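PDB 2BK9: Cg9734-pa from Drosophila melanogaster, which binds heme and, as a globin, probably binds and carries oxygen, with a possible peroxidase activity. Local coordinates for residues P36-K41 and K103-Q108. The protein carries 1 engineered substitution. Numbering follows the deposited sequence. Where two conformers were deposited one is given.
Sequences PSNLEK and KESYNQ. With HEM (protoporphyrin IX containing Fe), chain B.
Asn38 joins helix 103-120 through both ends of its amide, OD1 meeting Ser105 and ND2 meeting Gln108. Ser105 OG donates to Asn38 OD1 at 2.7 Å, approaching from above the carbonyl plane, 36° out of it. Asn38 ND2 donates to Gln108 OE1 at 2.9 Å; the N-H points almost straight at the oxygen (172°), which lies in the amide plane of Asn38, while the amide planes stand nearly perpendicular. One turn of helix separates Ser105 from Gln108, letting both face the same amide. The Ser105 hydroxyl reaches it with OG anti to its own backbone N (chi1 180°).

A second hydrogen bond from Asn38 ND2 goes to Phe35 O, and the three fix the rotation of the buried amide. With an alanine in place of Asn38, Ser105 OG, Gln108 OE1 and Phe35 O would probably lose their amide partner, and the heme vinyl carbon CBC its contact with OD1. One water links Ser37 OG (2.9 Å) with Gln108 NE2 (3.0 Å).

The heme edge borders the pair: its vinyl atom CAC lies 3.5 Å from Ser105 OG, and CBC 3.8 Å from Asn38 OD1. Lys41 CB packs on heme methyl CMD at 3.7 Å, while Lys41 NZ is hydrogen-bonded to Arg99 O and Thr100 O. The arrangement is part of the globin heme pocket, where the 3-10 turn meets helix 103-120 beside a vinyl group.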
ATOM      1  N   PRO A  36      -5.163 -15.606   2.494  1.00  5.49           N
ATOM      2  CA  PRO A  36      -5.827 -15.629   3.798  1.00  5.89           C
ATOM      3  C   PRO A  36      -4.945 -15.808   5.012  1.00  5.93           C
ATOM      4  O   PRO A  36      -5.363 -15.444   6.097  1.00  6.23           O
ATOM      5  CB  PRO A  36      -6.799 -16.791   3.683  1.00  6.64           C
ATOM      6  CG  PRO A  36      -6.283 -17.629   2.587  1.00  7.21           C
ATOM      7  CD  PRO A  36      -5.712 -16.636   1.600  1.00  6.49           C
ATOM      8  N   SER A  37      -3.746 -16.324   4.847  1.00  5.85           N
ATOM      9  CA  SER A  37      -2.884 -16.482   6.001  1.00  6.61           C
ATOM     10  C   SER A  37      -2.659 -15.144   6.703  1.00  5.85           C
ATOM     11  O   SER A  37      -2.512 -15.118   7.918  1.00  7.49           O
ATOM     12  CB  SER A  37      -1.561 -17.078   5.573  1.00  8.51           C
ATOM     13  OG  SER A  37      -0.802 -16.168   4.827  1.00 10.12           O
ATOM     14  N   ASN A  38      -2.684 -14.041   5.952  1.00  5.39           N
ATOM     15  CA  ASN A  38      -2.433 -12.734   6.504  1.00  5.30           C
ATOM     16  C   ASN A  38      -3.512 -12.295   7.514  1.00  5.30           C
ATOM     17  O   ASN A  38      -3.228 -11.493   8.377  1.00  5.69           O
ATOM     18  CB  ASN A  38      -2.328 -11.705   5.394  1.00  5.32           C
ATOM     19  CG  ASN A  38      -1.114 -11.938   4.530  1.00  5.55           C
ATOM     20  OD1 ASN A  38       0.012 -11.718   4.971  1.00  5.93           O
ATOM     21  ND2 ASN A  38      -1.336 -12.430   3.304  1.00  6.05           N
ATOM     22  N   LEU A  39      -4.731 -12.833   7.396  1.00  5.62           N
ATOM     23  CA  LEU A  39      -5.759 -12.527   8.368  1.00  6.04           C
ATOM     24  C   LEU A  39      -5.335 -12.803   9.773  1.00  6.60           C
ATOM     25  O   LEU A  39      -5.750 -12.102  10.699  1.00  7.60           O
ATOM     26  CB  LEU A  39      -6.978 -13.427   8.142  0.70  7.23           C
ATOM     27  CG  LEU A  39      -7.860 -12.965   6.982  0.70  5.76           C
ATOM     28  CD1 LEU A  39      -8.836 -14.097   6.564  0.70  7.12           C
ATOM     29  CD2 LEU A  39      -8.666 -11.697   7.331  0.70  6.65           C
ATOM     30  N   GLU A  40      -4.545 -13.862   9.965  1.00  6.48           N
ATOM     31  CA  GLU A  40      -4.203 -14.319  11.280  1.00  7.88           C
ATOM     32  C   GLU A  40      -3.379 -13.307  12.047  1.00  7.88           C
ATOM     33  O   GLU A  40      -3.288 -13.406  13.282  1.00  8.81           O
ATOM     34  CB  GLU A  40      -3.452 -15.638  11.187  1.00  9.50           C
ATOM     35  CG  GLU A  40      -4.237 -16.783  10.551  1.00 13.41           C
ATOM     36  CD  GLU A  40      -5.648 -17.071  11.017  1.00 17.98           C
ATOM     37  OE1 GLU A  40      -5.927 -17.157  12.221  1.00 17.66           O
ATOM     38  OE2 GLU A  40      -6.539 -17.286  10.181  1.00 24.37           O
ATOM     39  N   LYS A  41      -2.765 -12.345  11.376  1.00  6.53           N
ATOM     40  CA  LYS A  41      -1.971 -11.332  12.041  1.00  6.94           C
ATOM     41  C   LYS A  41      -2.833 -10.297  12.766  1.00  7.03           C
ATOM     42  O   LYS A  41      -2.328  -9.558  13.577  1.00  7.99           O
ATOM     43  CB  LYS A  41      -1.107 -10.590  11.021  1.00  6.38           C
ATOM     44  CG  LYS A  41      -0.104 -11.425  10.293  1.00  7.67           C
ATOM     45  CD  LYS A  41       1.007 -11.918  11.119  1.00  7.72           C
ATOM     46  CE  LYS A  41       2.133 -12.551  10.355  1.00  7.94           C
ATOM     47  NZ  LYS A  41       3.228 -13.005  11.252  1.00  7.42           N
ATOM     48  N   LYS A 103       8.550 -10.415   3.598  1.00  4.98           N
ATOM     49  CA  LYS A 103       8.626  -9.833   2.284  1.00  5.08           C
ATOM     50  C   LYS A 103       7.594 -10.446   1.322  1.00  5.51           C
ATOM     51  O   LYS A 103       7.032  -9.731   0.511  1.00  5.48           O
ATOM     52  CB  LYS A 103      10.049  -9.929   1.720  1.00  5.49           C
ATOM     53  CG  LYS A 103      10.976  -9.002   2.517  1.00  5.96           C
ATOM     54  CD  LYS A 103      12.385  -8.925   1.977  1.00  5.64           C
ATOM     55  CE  LYS A 103      13.185  -7.907   2.785  1.00  6.68           C
ATOM     56  NZ  LYS A 103      14.570  -7.686   2.385  1.00  8.93           N
ATOM     57  N   GLU A 104       7.331 -11.754   1.452  1.00  5.28           N
ATOM     58  CA  GLU A 104       6.276 -12.350   0.680  1.00  5.69           C
ATOM     59  C   GLU A 104       4.921 -11.690   0.945  1.00  5.17           C
ATOM     60  O   GLU A 104       4.198 -11.404  -0.006  1.00  5.05           O
ATOM     61  CB  GLU A 104       6.201 -13.865   0.963  1.00  6.07           C
ATOM     62  CG  GLU A 104       5.131 -14.520   0.108  1.00  6.99           C
ATOM     63  CD  GLU A 104       4.797 -15.929   0.445  1.00  9.62           C
ATOM     64  OE1 GLU A 104       4.276 -16.645  -0.442  1.00 11.30           O
ATOM     65  OE2 GLU A 104       5.072 -16.338   1.586  1.00 11.95           O
ATOM     66  N   SER A 105       4.606 -11.454   2.216  1.00  4.68           N
ATOM     67  CA  SER A 105       3.363 -10.787   2.547  1.00  5.15           C
ATOM     68  C   SER A 105       3.284  -9.394   1.937  1.00  4.60           C
ATOM     69  O   SER A 105       2.270  -9.019   1.351  1.00  5.41           O
ATOM     70  CB  SER A 105       3.244 -10.717   4.062  1.00  5.22           C
ATOM     71  OG  SER A 105       2.088 -10.084   4.488  1.00  6.39           O
ATOM     72  N   TYR A 106       4.329  -8.582   2.067  1.00  4.61           N
ATOM     73  CA  TYR A 106       4.369  -7.307   1.398  1.00  5.04           C
ATOM     74  C   TYR A 106       4.177  -7.456  -0.117  1.00  5.19           C
ATOM     75  O   TYR A 106       3.434  -6.683  -0.729  1.00  5.58           O
ATOM     76  CB  TYR A 106       5.647  -6.548   1.667  1.00  5.27           C
ATOM     77  CG  TYR A 106       5.688  -5.830   2.997  1.00  5.69           C
ATOM     78  CD1 TYR A 106       4.913  -4.711   3.238  1.00  6.11           C
ATOM     79  CD2 TYR A 106       6.554  -6.259   3.991  1.00  5.53           C
ATOM     80  CE1 TYR A 106       4.977  -4.011   4.409  1.00  6.29           C
ATOM     81  CE2 TYR A 106       6.640  -5.554   5.180  1.00  5.81           C
ATOM     82  CZ  TYR A 106       5.874  -4.418   5.380  1.00  6.12           C
ATOM     83  OH  TYR A 106       5.968  -3.693   6.526  1.00  6.40           O
ATOM     84  N   ASN A 107       4.845  -8.412  -0.737  1.00  4.80           N
ATOM     85  CA  ASN A 107       4.732  -8.602  -2.183  1.00  5.96           C
ATOM     86  C   ASN A 107       3.327  -9.055  -2.575  1.00  6.04           C
ATOM     87  O   ASN A 107       2.823  -8.656  -3.629  1.00  7.01           O
ATOM     88  CB  ASN A 107       5.814  -9.537  -2.685  1.00  6.51           C
ATOM     89  CG  ASN A 107       7.151  -8.865  -2.764  1.00  6.83           C
ATOM     90  OD1 ASN A 107       7.249  -7.660  -3.017  1.00  8.48           O
ATOM     91  ND2 ASN A 107       8.221  -9.642  -2.523  1.00  6.89           N
ATOM     92  N   GLN A 108       2.666  -9.836  -1.725  1.00  6.01           N
ATOM     93  CA  GLN A 108       1.269 -10.176  -1.905  1.00  5.90           C
ATOM     94  C   GLN A 108       0.413  -8.897  -1.954  1.00  6.04           C
ATOM     95  O   GLN A 108      -0.418  -8.708  -2.845  1.00  6.57           O
ATOM     96  CB  GLN A 108       0.804 -11.114  -0.771  1.00  5.76           C
ATOM     97  CG  GLN A 108       1.322 -12.517  -0.906  1.00  5.88           C
ATOM     98  CD  GLN A 108       1.090 -13.352   0.339  1.00  5.59           C
ATOM     99  OE1 GLN A 108       0.798 -12.828   1.411  1.00  6.82           O
ATOM    100  NE2 GLN A 108       1.222 -14.657   0.205  1.00  7.15           N
TER
HETATM  101  CHA HEM B1154      -0.524  -1.987  11.551  1.00  7.27           C
HETATM  102  CHB HEM B1154       0.322   0.596   7.584  1.00  6.82           C
HETATM  103  CHC HEM B1154       0.945  -3.477   5.193  1.00  6.37           C
HETATM  104  CHD HEM B1154      -0.339  -6.038   9.006  1.00  5.75           C
HETATM  105  C1A HEM B1154      -0.277  -0.949  10.691  1.00  7.00           C
HETATM  106  C2A HEM B1154      -0.130   0.453  11.084  1.00  8.47           C
HETATM  107  C3A HEM B1154       0.128   1.196   9.983  1.00  7.51           C
HETATM  108  C4A HEM B1154       0.103   0.268   8.888  1.00  6.82           C
HETATM  109  CMA HEM B1154       0.377   2.706   9.805  1.00  8.52           C
HETATM  110  CAA HEM B1154      -0.242   0.941  12.532  1.00  9.39           C
HETATM  111  CBA HEM B1154       1.036   0.626  13.311  1.00  9.16           C
HETATM  112  CGA HEM B1154       0.778   1.022  14.741  1.00 11.81           C
HETATM  113  O1A HEM B1154       0.111   0.247  15.489  1.00 14.89           O
HETATM  114  O2A HEM B1154       1.245   2.102  15.139  1.00 13.82           O
HETATM  115  C1B HEM B1154       0.514  -0.291   6.551  1.00  6.44           C
HETATM  116  C2B HEM B1154       0.921   0.092   5.229  1.00  6.29           C
HETATM  117  C3B HEM B1154       1.098  -1.061   4.556  1.00  6.01           C
HETATM  118  C4B HEM B1154       0.867  -2.152   5.453  1.00  5.12           C
HETATM  119  CMB HEM B1154       1.077   1.511   4.759  1.00  7.17           C
HETATM  120  CAB HEM B1154       1.589  -1.253   3.173  1.00  7.68           C
HETATM  121  CBB HEM B1154       1.366  -0.442   2.156  1.00  9.81           C
HETATM  122  C1C HEM B1154       0.667  -4.538   5.997  1.00  5.89           C
HETATM  123  C2C HEM B1154       0.763  -5.952   5.650  1.00  5.96           C
HETATM  124  C3C HEM B1154       0.344  -6.671   6.691  1.00  6.21           C
HETATM  125  C4C HEM B1154       0.016  -5.735   7.735  1.00  5.69           C
HETATM  126  CMC HEM B1154       1.281  -6.465   4.308  1.00  7.09           C
HETATM  127  CAC HEM B1154       0.264  -8.174   6.723  1.00  6.24           C
HETATM  128  CBC HEM B1154      -0.559  -8.918   7.431  1.00  8.10           C
HETATM  129  C1D HEM B1154      -0.526  -5.180  10.038  1.00  5.69           C
HETATM  130  C2D HEM B1154      -0.789  -5.555  11.362  1.00  6.60           C
HETATM  131  C3D HEM B1154      -0.861  -4.359  12.128  1.00  7.40           C
HETATM  132  C4D HEM B1154      -0.600  -3.302  11.188  1.00  6.73           C
HETATM  133  CMD HEM B1154      -1.018  -6.969  11.865  1.00  7.20           C
HETATM  134  CAD HEM B1154      -1.124  -4.275  13.608  1.00  7.90           C
HETATM  135  CBD HEM B1154      -2.588  -4.322  13.918  1.00  8.24           C
HETATM  136  CGD HEM B1154      -2.895  -4.269  15.381  1.00 10.39           C
HETATM  137  O1D HEM B1154      -4.075  -4.461  15.761  1.00 12.81           O
HETATM  138  O2D HEM B1154      -1.961  -4.026  16.190  1.00 11.50           O
HETATM  139  NA  HEM B1154      -0.097  -1.035   9.351  1.00  6.20           N
HETATM  140  NB  HEM B1154       0.479  -1.684   6.681  1.00  5.44           N
HETATM  141  NC  HEM B1154       0.210  -4.436   7.286  1.00  5.70           N
HETATM  142  ND  HEM B1154      -0.400  -3.811   9.947  1.00  6.51           N
HETATM  143 FE   HEM B1154       0.014  -2.731   8.330  1.00  5.51          FE
HETATM  144  O   HOH W   1       0.621 -16.693   2.384  0.50 13.13           O